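Protein (auracyanin) (Chloroflexus aurantiacus, PDB 1QHQ) carries electrons through a type I blue copper site in a cupredoxin fold and probably accepts them from the membrane-bound alternative complex III. Local coordinates at residues A[21-26]-A[47-52]; A[35-40]-A[134-139]; A[57-62]-A[93-98]; A[71-76]-A[119-124]. One frame throughout, in Å; residues are numbered along the deposited sequence.

Contact 1. Residues A[21-26]-A[47-52]; sequences VRAAPD and FVNQNN
Val21 and Phe47 pair in parallel near the end of their strands, where the polar backbone is satisfied step by step. The carbonyl O of Val21 takes the N-H of Val48 at 2.9 Å, and the N-H of Ala23 answers with a weak bond to Val48 O. After Ala23 the chains part, and one water bridges Ala23 O and Gln50 O, 2.8 Å from each. They close again where Asn52 N reaches Pro25 O at 2.6 Å, on a lone pair in the carbonyl plane. Beyond it Asn52 ND2 meets Asp26 OD1 on the syn side at 3.1 Å, with a weaker second bond to OD2. Asn49 OD1 is held at 2.8 Å by Asn51 ND2, while Asn49 ND2 bonds to Leu100 O and Val55 O. The Phe47 ring, with CG anti to the backbone N (chi1 -178°), brings CD1 within 3.7 Å of Val21 CG1 and sets its edge against the Val21 carbonyl. An alanine here is likely to open a gap beside the Val21 methyl and the carbonyl that the ring edge meets. Strand 42-49 is the middle of a three-stranded sheet, between parallel strand 17-22 and antiparallel strand 104-111.

Contact 2. Residues A[35-40]-A[134-139]; sequences LSLPAN and GTLTVT
Leu35 and Leu136 sit opposite each other in the parallel pairing of strands 34-38 and 133-139, and with Leu37 and Thr139 they carry much of the buried area. Leu136 has CG anti to its backbone N (chi1 168°), a torsion that swings CD1 across toward the other strand. This one methyl lies 3.7 Å from Leu35 CB and 3.9 Å from Leu37 CD1, wedged between two leucines that rise from the same face of the sheet. The Leu37 and Leu136 side chains cross at about a right angle, with CG and CD1 of Leu37 both against the Leu136 methyl CD1. Leu35 also packs on Val19 and Val21 of strand 17-22, the edge of the facing sheet. The arrangement belongs to a cupredoxin beta-sandwich; here the last strand, 133-139, runs parallel to edge strand 34-38, and their leucines face the core between the sheets.

Backbone bonds alternate along the ladder, from Leu35 N to Thr135 O at 2.8 Å, through Thr137 N to Leu35 O and Leu37 N to Thr137 O, to Thr139 N on Leu37 O. Thr139 lies on the other face, together with Ser36, Thr137 and Pro38. Its OG1 stands between the backbone N and the carbonyl carbon (chi1 63°), which lays it 3.3 Å from Pro38 CA. Ala39 N continues the pairing to Thr139 O at 2.9 Å, though with a bent N-H...O angle of 133°. Here the packing is tight, for Val138 CG1 comes to 3.3 Å from Ala39 CA and also touches the Ala39 methyl.

Contact 3. Residues A[57-62]-A[93-98]; sequences HNWVLV and ALAWTA. With CU (copper (II) ion), chain B.
This is a buried antiparallel strand pairing near the centre of the chain, joining strand 60-62 to the edge strand 93-96 of the five-stranded sheet. Leu61 N bonds to Ala95 O at 2.7 Å, nearly along the C=O axis. Leu61 O receives Leu94 N at 2.9 Å and, weakly, Ala95 N; both residues face Leu61, making a classic beta bulge. On one face the Val60 and Trp96 side chains lie side by side, Val60 CG2 3.6 Å from Trp96 CB. Leu94 CD1 comes to 3.9 Å from Leu61 CD2, the two side chains crossing at a slant. Just after strand 93-96, Thr97 clasps Trp59, the residue before strand 60-62, at two points. Its N-H gives to Trp59 O in the carbonyl plane. Placed between its backbone N and carbonyl carbon (chi1 65°), the hydroxyl takes Trp59 N at 3.1 Å and donates to Ala98 O. A valine in its place would probably leave Trp59 N without its acceptor and Ala98 O without this donor. His57 ND1 binds copper at 2.0 Å, and Asn58 OD1 bonds to Thr123 N next to the ligand Cys122, an arrangement typical of the type I blue copper site of cupredoxins.

Contact 4. Residues A[71-76]-A[119-124]; sequences AVNTAA and LYICTF. With CU (copper (II) ion), chain B.
The surroundings of the type I copper site are where helix 66-77 meets the chain leaving strand 116-121, on the side of that chain turned away from the metal. Asn73, Ala76 and Thr123 carry the contact. The Ala76 methyl points at Thr123 and stops 3.4 Å from its CB, closer than an ordinary van der Waals approach. The Asn73 and Thr123 side chains run antiparallel alongside one another. With CG of Asn73 anti to the backbone N (chi1 -173°), the amide extends along Thr123, and OD1 rests 3.4 Å from Thr123 CA and 3.7 Å from its CG2. Nearer the backbone, Asn73 CB meets the Ile121 methyl CD1 at 4.0 Å.

The polar links between the segments pass through water. One water donates to Asn73 OD1 and to Phe124 O, both at 2.7 Å; a second lies between Asn73 O and Thr123 O, bridging the helix backbone and the turn. The Thr123 hydroxyl finds its partner elsewhere, in Phe84 O.

Between Ile121 and Thr123, the Cys122 side chain leaves in the direction opposed to the helix, and its SG binds copper at 2.2 Å. Phe124 N donates to the same sulfur at 3.4 Å with an N-H...S angle of 164°. Such a bond would be expected to draw some charge from the thiolate. A cysteine ligand just past a strand end, its sulfur receiving backbone N-H, and a histidine and methionine (His127 and Met132) following in the next loop are hallmarks of the cupredoxin blue copper site.

How the contacts relate
From the N terminus, strand 17-22 leads into contact 1, which closes a short loop when the chain returns along strand 42-49. Strand 34-38 leaves from within that loop and pairs with the C-terminal strand, so contact 2 crosses contact 1 and closes the longest loop. Contacts 3 and 4 both nest inside it and cross, because 71-76 lies between 57-62 and 93-98 while its partner 119-124 follows them both. Contact 1 belongs to the three-stranded sheet; contacts 2 and 3 lie at the two margins of the five-stranded one, and contact 4 fastens the helix beside it. Contacts 3 and 4 each supply a copper ligand, and contact 1 packs against His57.

Contact 1. Residues A[21-26]-A[47-52]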
loop_
_atom_site.group_PDB
_atom_site.type_symbol
_atom_site.label_atom_id
_atom_site.label_comp_id
_atom_site.label_asym_id
_atom_site.label_seq_id
_atom_site.Cartn_x
_atom_site.Cartn_y
_atom_site.Cartn_z
ATOM N N VAL A 21 -2.072 8.995 -3.688
ATOM C CA VAL A 21 -1.872 8.994 -2.207
ATOM C C VAL A 21 -0.550 9.716 -1.957
ATOM O O VAL A 21 0.391 9.514 -2.726
ATOM C CB VAL A 21 -1.812 7.568 -1.690
ATOM C CG1 VAL A 21 -1.310 7.501 -0.243
ATOM C CG2 VAL A 21 -3.184 6.915 -1.800
ATOM N N ARG A 22 -0.490 10.477 -0.881
ATOM C CA ARG A 22 0.756 11.172 -0.540
ATOM C C ARG A 22 1.118 10.767 0.921
ATOM O O ARG A 22 0.226 10.462 1.700
ATOM C CB ARG A 22 0.666 12.688 -0.584
ATOM C CG ARG A 22 0.037 13.303 -1.790
ATOM C CD ARG A 22 0.965 13.919 -2.792
ATOM N NE ARG A 22 0.224 14.432 -3.965
ATOM C CZ ARG A 22 0.345 15.654 -4.459
ATOM N NH1 ARG A 22 1.180 16.533 -3.916
ATOM N NH2 ARG A 22 -0.376 16.033 -5.528
ATOM N N ALA A 23 2.394 10.972 1.200
ATOM C CA ALA A 23 2.852 10.785 2.600
ATOM C C ALA A 23 2.611 12.063 3.371
ATOM O O ALA A 23 2.542 13.161 2.787
ATOM C CB ALA A 23 4.339 10.437 2.568
ATOM N N ALA A 24 2.389 11.936 4.687
ATOM C CA ALA A 24 2.439 13.199 5.499
ATOM C C ALA A 24 3.901 13.690 5.410
ATOM O O ALA A 24 4.807 12.860 5.357
ATOM C CB ALA A 24 2.098 12.868 6.937
ATOM N N PRO A 25 4.093 14.982 5.344
ATOM C CA PRO A 25 5.434 15.543 5.174
ATOM C C PRO A 25 6.250 15.455 6.450
ATOM O O PRO A 25 7.473 15.275 6.363
ATOM C CB PRO A 25 5.177 16.967 4.751
ATOM C CG PRO A 25 3.880 17.327 5.383
ATOM C CD PRO A 25 3.058 16.032 5.382
ATOM N N ASP A 26 5.596 15.490 7.599
ATOM C CA ASP A 26 6.304 15.546 8.885
ATOM C C ASP A 26 5.879 14.469 9.854
ATOM O O ASP A 26 6.165 14.549 11.073
ATOM C CB ASP A 26 6.063 16.944 9.512
ATOM C CG ASP A 26 6.756 18.024 8.671
ATOM O OD1 ASP A 26 7.971 17.848 8.423
ATOM O OD2 ASP A 26 6.061 18.911 8.158
ATOM N N PHE A 47 1.503 6.597 -5.592
ATOM C CA PHE A 47 1.950 7.043 -4.233
ATOM C C PHE A 47 3.175 7.956 -4.395
ATOM O O PHE A 47 4.180 7.575 -4.997
ATOM C CB PHE A 47 2.354 5.786 -3.461
ATOM C CG PHE A 47 2.798 6.060 -2.032
ATOM C CD1 PHE A 47 2.213 7.088 -1.339
ATOM C CD2 PHE A 47 3.786 5.302 -1.467
ATOM C CE1 PHE A 47 2.648 7.404 -0.036
ATOM C CE2 PHE A 47 4.192 5.594 -0.160
ATOM C CZ PHE A 47 3.608 6.607 0.544
ATOM N N VAL A 48 2.968 9.217 -4.038
ATOM C CA VAL A 48 4.052 10.209 -4.095
ATOM C C VAL A 48 4.614 10.415 -2.675
ATOM O O VAL A 48 3.880 10.755 -1.759
ATOM C CB VAL A 48 3.476 11.558 -4.585
ATOM C CG1 VAL A 48 4.599 12.566 -4.761
ATOM C CG2 VAL A 48 2.744 11.334 -5.928
ATOM N N ASN A 49 5.854 9.957 -2.487
ATOM C CA ASN A 49 6.493 10.066 -1.167
ATOM C C ASN A 49 7.329 11.347 -1.064
ATOM O O ASN A 49 8.554 11.250 -1.282
ATOM C CB ASN A 49 7.369 8.853 -0.886
ATOM C CG ASN A 49 7.969 8.952 0.584
ATOM O OD1 ASN A 49 7.480 9.758 1.300
ATOM N ND2 ASN A 49 8.936 8.117 0.801
ATOM N N GLN A 50 6.730 12.476 -0.796
ATOM C CA GLN A 50 7.502 13.702 -0.503
ATOM C C GLN A 50 7.335 14.000 1.005
ATOM O O GLN A 50 6.236 14.107 1.507
ATOM C CB GLN A 50 6.955 14.873 -1.302
ATOM C CG GLN A 50 7.366 14.795 -2.784
ATOM C CD GLN A 50 6.625 15.829 -3.607
ATOM O OE1 GLN A 50 6.092 16.809 -3.075
ATOM N NE2 GLN A 50 6.583 15.605 -4.917
ATOM N N ASN A 51 8.493 14.011 1.694
ATOM C CA ASN A 51 8.407 14.214 3.157
ATOM C C ASN A 51 9.684 14.925 3.630
ATOM O O ASN A 51 10.696 14.857 2.952
ATOM C CB ASN A 51 8.190 12.918 3.892
ATOM C CG ASN A 51 9.318 11.952 3.936
ATOM O OD1 ASN A 51 10.321 12.134 4.678
ATOM N ND2 ASN A 51 9.269 10.852 3.203
ATOM N N ASN A 52 9.560 15.570 4.769
ATOM C CA ASN A 52 10.689 16.321 5.343
ATOM C C ASN A 52 11.556 15.499 6.257
ATOM O O ASN A 52 12.516 16.062 6.852
ATOM C CB ASN A 52 10.079 17.520 6.112
ATOM C CG ASN A 52 9.321 18.432 5.167
ATOM O OD1 ASN A 52 9.803 18.634 4.034
ATOM N ND2 ASN A 52 8.213 18.990 5.602
HETATM O O HOH W 1 3.931 15.524 2.323
#

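Contact 2. Residues A[35-40]-A[134-139]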
loop_
_atom_site.group_PDB
_atom_site.type_symbol
_atom_site.label_atom_id
_atom_site.label_comp_id
_atom_site.label_asym_id
_atom_site.label_seq_id
_atom_site.Cartn_x
_atom_site.Cartn_y
_atom_site.Cartn_z
ATOM N N LEU A 35 -9.762 5.882 1.798
ATOM C CA LEU A 35 -9.920 5.861 0.343
ATOM C C LEU A 35 -11.261 5.121 0.063
ATOM O O LEU A 35 -11.661 4.331 0.888
ATOM C CB LEU A 35 -8.794 5.046 -0.307
ATOM C CG LEU A 35 -7.410 5.728 -0.301
ATOM C CD1 LEU A 35 -6.350 4.800 -0.838
ATOM C CD2 LEU A 35 -7.439 7.037 -1.084
ATOM N N SER A 36 -11.775 5.413 -1.129
ATOM C CA SER A 36 -13.037 4.726 -1.527
ATOM C C SER A 36 -12.903 4.350 -3.007
ATOM O O SER A 36 -12.562 5.240 -3.789
ATOM C CB SER A 36 -14.139 5.819 -1.409
ATOM O OG SER A 36 -15.408 5.314 -1.592
ATOM N N LEU A 37 -13.210 3.136 -3.379
ATOM C CA LEU A 37 -13.163 2.768 -4.829
ATOM C C LEU A 37 -14.295 1.757 -5.049
ATOM O O LEU A 37 -14.623 0.968 -4.184
ATOM C CB LEU A 37 -11.826 2.083 -5.110
ATOM C CG LEU A 37 -10.535 2.910 -4.980
ATOM C CD1 LEU A 37 -9.342 1.968 -5.006
ATOM C CD2 LEU A 37 -10.486 3.913 -6.148
ATOM N N PRO A 38 -14.752 1.670 -6.307
ATOM C CA PRO A 38 -15.737 0.632 -6.641
ATOM C C PRO A 38 -15.082 -0.725 -6.695
ATOM O O PRO A 38 -13.885 -0.804 -7.001
ATOM C CB PRO A 38 -16.232 1.078 -8.012
ATOM C CG PRO A 38 -15.089 1.830 -8.612
ATOM C CD PRO A 38 -14.405 2.524 -7.418
ATOM N N ALA A 39 -15.852 -1.779 -6.496
ATOM C CA ALA A 39 -15.378 -3.144 -6.549
ATOM C C ALA A 39 -15.067 -3.589 -7.985
ATOM O O ALA A 39 -15.620 -3.046 -8.926
ATOM C CB ALA A 39 -16.425 -4.108 -5.964
ATOM N N ASN A 40 -14.180 -4.541 -8.077
ATOM C CA ASN A 40 -13.872 -5.237 -9.331
ATOM C C ASN A 40 -13.579 -4.282 -10.451
ATOM O O ASN A 40 -13.982 -4.436 -11.620
ATOM C CB ASN A 40 -15.068 -6.165 -9.696
ATOM C CG ASN A 40 -14.708 -7.084 -10.858
ATOM O OD1 ASN A 40 -13.598 -7.622 -10.917
ATOM N ND2 ASN A 40 -15.625 -7.260 -11.802
ATOM N N GLY A 134 -4.548 3.253 6.749
ATOM C CA GLY A 134 -5.772 4.000 6.362
ATOM C C GLY A 134 -6.786 2.900 5.924
ATOM O O GLY A 134 -6.418 1.728 5.870
ATOM N N THR A 135 -8.001 3.339 5.702
ATOM C CA THR A 135 -9.057 2.377 5.385
ATOM C C THR A 135 -9.557 2.609 3.947
ATOM O O THR A 135 -9.972 3.701 3.613
ATOM C CB THR A 135 -10.233 2.556 6.360
ATOM O OG1 THR A 135 -9.780 2.194 7.689
ATOM C CG2 THR A 135 -11.390 1.635 5.984
ATOM N N LEU A 136 -9.518 1.519 3.193
ATOM C CA LEU A 136 -10.138 1.562 1.841
ATOM C C LEU A 136 -11.547 0.938 1.988
ATOM O O LEU A 136 -11.656 -0.221 2.376
ATOM C CB LEU A 136 -9.323 0.712 0.857
ATOM C CG LEU A 136 -10.073 0.469 -0.496
ATOM C CD1 LEU A 136 -10.267 1.770 -1.245
ATOM C CD2 LEU A 136 -9.263 -0.513 -1.326
ATOM N N THR A 137 -12.548 1.694 1.613
ATOM C CA THR A 137 -13.914 1.114 1.516
ATOM C C THR A 137 -14.216 0.869 0.007
ATOM O O THR A 137 -14.036 1.728 -0.794
ATOM C CB THR A 137 -14.954 2.052 2.097
ATOM O OG1 THR A 137 -14.651 2.217 3.506
ATOM C CG2 THR A 137 -16.344 1.394 2.025
ATOM N N VAL A 138 -14.476 -0.414 -0.246
ATOM C CA VAL A 138 -14.749 -0.792 -1.653
ATOM C C VAL A 138 -16.273 -0.930 -1.790
ATOM O O VAL A 138 -16.899 -1.627 -0.999
ATOM C CB VAL A 138 -14.047 -2.086 -1.979
ATOM C CG1 VAL A 138 -14.389 -2.517 -3.417
ATOM C CG2 VAL A 138 -12.513 -1.901 -1.873
ATOM N N THR A 139 -16.792 -0.139 -2.682
ATOM C CA THR A 139 -18.293 -0.053 -2.830
ATOM C C THR A 139 -18.705 -1.009 -3.941
ATOM O O THR A 139 -17.937 -1.714 -4.544
ATOM C CB THR A 139 -18.625 1.391 -3.202
ATOM O OG1 THR A 139 -18.029 1.701 -4.487
ATOM C CG2 THR A 139 -18.047 2.353 -2.152
#

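Contact 3. Residues A[57-62]-A[93-98]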
loop_
_atom_site.group_PDB
_atom_site.type_symbol
_atom_site.label_atom_id
_atom_site.label_comp_id
_atom_site.label_asym_id
_atom_site.label_seq_id
_atom_site.Cartn_x
_atom_site.Cartn_y
_atom_site.Cartn_z
ATOM N N HIS A 57 8.824 4.976 2.407
ATOM C CA HIS A 57 7.441 4.574 2.621
ATOM C C HIS A 57 6.921 3.788 1.391
ATOM O O HIS A 57 7.375 3.975 0.282
ATOM C CB HIS A 57 6.517 5.779 2.706
ATOM C CG HIS A 57 6.637 6.715 3.863
ATOM N ND1 HIS A 57 6.472 6.288 5.171
ATOM C CD2 HIS A 57 6.725 8.052 3.902
ATOM C CE1 HIS A 57 6.526 7.338 5.967
ATOM N NE2 HIS A 57 6.690 8.432 5.236
ATOM N N ASN A 58 5.947 2.920 1.714
ATOM C CA ASN A 58 5.262 2.229 0.588
ATOM C C ASN A 58 3.764 2.282 0.933
ATOM O O ASN A 58 3.330 2.850 1.883
ATOM C CB ASN A 58 5.738 0.862 0.311
ATOM C CG ASN A 58 5.430 -0.196 1.330
ATOM O OD1 ASN A 58 4.961 0.175 2.421
ATOM N ND2 ASN A 58 5.672 -1.461 1.038
ATOM N N TRP A 59 2.970 1.795 -0.038
ATOM C CA TRP A 59 1.510 1.674 0.141
ATOM C C TRP A 59 1.154 0.215 -0.113
ATOM O O TRP A 59 1.497 -0.347 -1.194
ATOM C CB TRP A 59 0.778 2.593 -0.802
ATOM C CG TRP A 59 -0.731 2.552 -0.690
ATOM C CD1 TRP A 59 -1.473 3.362 0.107
ATOM C CD2 TRP A 59 -1.641 1.707 -1.397
ATOM N NE1 TRP A 59 -2.835 3.072 -0.064
ATOM C CE2 TRP A 59 -2.915 2.030 -0.956
ATOM C CE3 TRP A 59 -1.458 0.695 -2.350
ATOM C CZ2 TRP A 59 -4.073 1.427 -1.497
ATOM C CZ3 TRP A 59 -2.606 0.054 -2.862
ATOM C CH2 TRP A 59 -3.870 0.408 -2.403
ATOM N N VAL A 60 0.526 -0.409 0.863
ATOM C CA VAL A 60 0.217 -1.831 0.825
ATOM C C VAL A 60 -1.247 -2.077 1.199
ATOM O O VAL A 60 -1.673 -1.765 2.277
ATOM C CB VAL A 60 1.072 -2.678 1.796
ATOM C CG1 VAL A 60 0.760 -4.172 1.628
ATOM C CG2 VAL A 60 2.551 -2.437 1.507
ATOM N N LEU A 61 -2.001 -2.631 0.218
ATOM C CA LEU A 61 -3.428 -2.937 0.518
ATOM C C LEU A 61 -3.550 -4.390 0.942
ATOM O O LEU A 61 -3.069 -5.268 0.248
ATOM C CB LEU A 61 -4.219 -2.700 -0.795
ATOM C CG LEU A 61 -5.719 -3.087 -0.626
ATOM C CD1 LEU A 61 -6.358 -2.115 0.363
ATOM C CD2 LEU A 61 -6.432 -2.983 -1.969
ATOM N N VAL A 62 -4.155 -4.627 2.106
ATOM C CA VAL A 62 -4.267 -5.986 2.604
ATOM C C VAL A 62 -5.725 -6.460 2.582
ATOM O O VAL A 62 -6.634 -5.661 2.620
ATOM C CB VAL A 62 -3.653 -6.184 3.984
ATOM C CG1 VAL A 62 -2.226 -5.602 4.016
ATOM C CG2 VAL A 62 -4.498 -5.604 5.074
ATOM N N ALA A 93 -2.032 -10.032 0.789
ATOM C CA ALA A 93 -1.493 -8.749 0.316
ATOM C C ALA A 93 -1.967 -8.504 -1.120
ATOM O O ALA A 93 -1.537 -9.161 -2.066
ATOM C CB ALA A 93 0.034 -8.815 0.382
ATOM N N LEU A 94 -3.013 -7.695 -1.259
ATOM C CA LEU A 94 -3.695 -7.487 -2.513
ATOM C C LEU A 94 -2.883 -6.694 -3.532
ATOM O O LEU A 94 -2.935 -6.971 -4.726
ATOM C CB LEU A 94 -5.040 -6.787 -2.297
ATOM C CG LEU A 94 -6.066 -7.532 -1.448
ATOM C CD1 LEU A 94 -7.332 -6.717 -1.282
ATOM C CD2 LEU A 94 -6.387 -8.881 -2.085
ATOM N N ALA A 95 -2.166 -5.681 -3.060
ATOM C CA ALA A 95 -1.380 -4.824 -3.924
ATOM C C ALA A 95 -0.404 -3.983 -3.083
ATOM O O ALA A 95 -0.721 -3.578 -1.969
ATOM C CB ALA A 95 -2.328 -3.798 -4.635
ATOM N N TRP A 96 0.751 -3.684 -3.679
ATOM C CA TRP A 96 1.668 -2.761 -3.008
ATOM C C TRP A 96 2.506 -2.020 -4.060
ATOM O O TRP A 96 2.766 -2.555 -5.139
ATOM C CB TRP A 96 2.568 -3.423 -1.995
ATOM C CG TRP A 96 3.482 -4.479 -2.504
ATOM C CD1 TRP A 96 4.770 -4.309 -2.952
ATOM C CD2 TRP A 96 3.236 -5.896 -2.547
ATOM N NE1 TRP A 96 5.282 -5.514 -3.368
ATOM C CE2 TRP A 96 4.405 -6.515 -3.038
ATOM C CE3 TRP A 96 2.158 -6.695 -2.170
ATOM C CZ2 TRP A 96 4.519 -7.890 -3.160
ATOM C CZ3 TRP A 96 2.270 -8.068 -2.278
ATOM C CH2 TRP A 96 3.432 -8.660 -2.804
ATOM N N THR A 97 2.950 -0.832 -3.671
ATOM C CA THR A 97 3.960 -0.121 -4.460
ATOM C C THR A 97 5.349 -0.606 -3.952
ATOM O O THR A 97 5.434 -1.089 -2.826
ATOM C CB THR A 97 3.926 1.386 -4.261
ATOM O OG1 THR A 97 4.273 1.707 -2.883
ATOM C CG2 THR A 97 2.565 2.008 -4.489
ATOM N N ALA A 98 6.354 -0.302 -4.734
ATOM C CA ALA A 98 7.735 -0.415 -4.253
ATOM C C ALA A 98 7.886 0.501 -3.023
ATOM O O ALA A 98 7.124 1.401 -2.746
ATOM C CB ALA A 98 8.660 0.082 -5.356
HETATM CU CU CU B . 6.088 4.428 5.856
#

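Contact 4. Residues A[71-76]-A[119-124]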
loop_
_atom_site.group_PDB
_atom_site.type_symbol
_atom_site.label_atom_id
_atom_site.label_comp_id
_atom_site.label_asym_id
_atom_site.label_seq_id
_atom_site.Cartn_x
_atom_site.Cartn_y
_atom_site.Cartn_z
ATOM N N ALA A 71 0.065 -9.556 9.944
ATOM C CA ALA A 71 0.671 -10.672 9.264
ATOM C C ALA A 71 1.467 -10.222 8.034
ATOM O O ALA A 71 2.621 -10.601 7.880
ATOM C CB ALA A 71 -0.320 -11.752 8.869
ATOM N N VAL A 72 0.834 -9.396 7.188
ATOM C CA VAL A 72 1.540 -8.879 6.016
ATOM C C VAL A 72 2.721 -8.008 6.465
ATOM O O VAL A 72 3.810 -8.146 5.906
ATOM C CB VAL A 72 0.646 -8.094 5.056
ATOM C CG1 VAL A 72 1.438 -7.512 3.897
ATOM C CG2 VAL A 72 -0.508 -8.961 4.545
ATOM N N ASN A 73 2.525 -7.187 7.469
ATOM C CA ASN A 73 3.593 -6.326 7.979
ATOM C C ASN A 73 4.763 -7.136 8.501
ATOM O O ASN A 73 5.932 -6.794 8.284
ATOM C CB ASN A 73 3.072 -5.349 9.015
ATOM C CG ASN A 73 4.146 -4.341 9.410
ATOM O OD1 ASN A 73 4.542 -3.516 8.583
ATOM N ND2 ASN A 73 4.588 -4.419 10.657
ATOM N N THR A 74 4.465 -8.202 9.250
ATOM C CA THR A 74 5.484 -9.103 9.753
ATOM C C THR A 74 6.261 -9.787 8.672
ATOM O O THR A 74 7.511 -9.821 8.748
ATOM C CB THR A 74 4.893 -10.109 10.770
ATOM O OG1 THR A 74 4.450 -9.358 11.898
ATOM C CG2 THR A 74 5.924 -11.127 11.194
ATOM N N ALA A 75 5.629 -10.230 7.591
ATOM C CA ALA A 75 6.352 -10.840 6.481
ATOM C C ALA A 75 7.272 -9.813 5.819
ATOM O O ALA A 75 8.424 -10.122 5.511
ATOM C CB ALA A 75 5.434 -11.482 5.479
ATOM N N ALA A 76 6.821 -8.561 5.711
ATOM C CA ALA A 76 7.652 -7.526 5.096
ATOM C C ALA A 76 8.833 -7.168 5.983
ATOM O O ALA A 76 9.935 -6.866 5.493
ATOM C CB ALA A 76 6.794 -6.290 4.816
ATOM N N LEU A 119 -7.766 -2.602 5.073
ATOM C CA LEU A 119 -6.721 -1.633 5.477
ATOM C C LEU A 119 -5.665 -1.529 4.379
ATOM O O LEU A 119 -5.320 -2.517 3.736
ATOM C CB LEU A 119 -6.006 -2.136 6.736
ATOM C CG LEU A 119 -6.745 -1.972 8.052
ATOM C CD1 LEU A 119 -5.855 -2.533 9.183
ATOM C CD2 LEU A 119 -7.100 -0.538 8.337
ATOM N N TYR A 120 -5.107 -0.323 4.277
ATOM C CA TYR A 120 -3.849 -0.137 3.560
ATOM C C TYR A 120 -2.821 0.353 4.642
ATOM O O TYR A 120 -3.246 1.038 5.570
ATOM C CB TYR A 120 -3.890 0.797 2.413
ATOM C CG TYR A 120 -4.475 2.160 2.627
ATOM C CD1 TYR A 120 -5.876 2.359 2.430
ATOM C CD2 TYR A 120 -3.706 3.269 2.979
ATOM C CE1 TYR A 120 -6.396 3.613 2.565
ATOM C CE2 TYR A 120 -4.259 4.514 3.128
ATOM C CZ TYR A 120 -5.622 4.692 2.919
ATOM O OH TYR A 120 -6.186 5.927 3.086
ATOM N N ILE A 121 -1.613 -0.116 4.512
ATOM C CA ILE A 121 -0.578 0.225 5.507
ATOM C C ILE A 121 0.710 0.522 4.766
ATOM O O ILE A 121 0.883 0.270 3.571
ATOM C CB ILE A 121 -0.276 -0.980 6.462
ATOM C CG1 ILE A 121 0.274 -2.156 5.721
ATOM C CG2 ILE A 121 -1.562 -1.339 7.230
ATOM C CD1 ILE A 121 0.567 -3.401 6.581
ATOM N N CYS A 122 1.693 1.005 5.528
ATOM C CA CYS A 122 3.065 1.083 5.046
ATOM C C CYS A 122 3.835 -0.040 5.782
ATOM O O CYS A 122 3.579 -0.207 6.982
ATOM C CB CYS A 122 3.664 2.427 5.340
ATOM S SG CYS A 122 5.454 2.506 5.005
ATOM N N THR A 123 4.655 -0.781 5.095
ATOM C CA THR A 123 5.396 -1.859 5.728
ATOM C C THR A 123 6.842 -1.511 6.071
ATOM O O THR A 123 7.522 -2.428 6.564
ATOM C CB THR A 123 5.358 -3.161 4.942
ATOM O OG1 THR A 123 5.861 -3.010 3.615
ATOM C CG2 THR A 123 3.906 -3.666 4.909
ATOM N N PHE A 124 7.245 -0.269 5.896
ATOM C CA PHE A 124 8.658 0.024 6.360
ATOM C C PHE A 124 8.667 -0.217 7.876
ATOM O O PHE A 124 7.735 0.159 8.553
ATOM C CB PHE A 124 8.953 1.488 6.059
ATOM C CG PHE A 124 10.456 1.702 6.195
ATOM C CD1 PHE A 124 11.312 1.313 5.204
ATOM C CD2 PHE A 124 10.936 2.153 7.422
ATOM C CE1 PHE A 124 12.686 1.451 5.375
ATOM C CE2 PHE A 124 12.307 2.277 7.595
ATOM C CZ PHE A 124 13.174 1.922 6.581
HETATM CU CU CU B . 6.088 4.428 5.856
HETATM O O HOH W 2 5.724 -1.346 9.557
HETATM O O HOH W 3 7.723 -4.423 8.476
#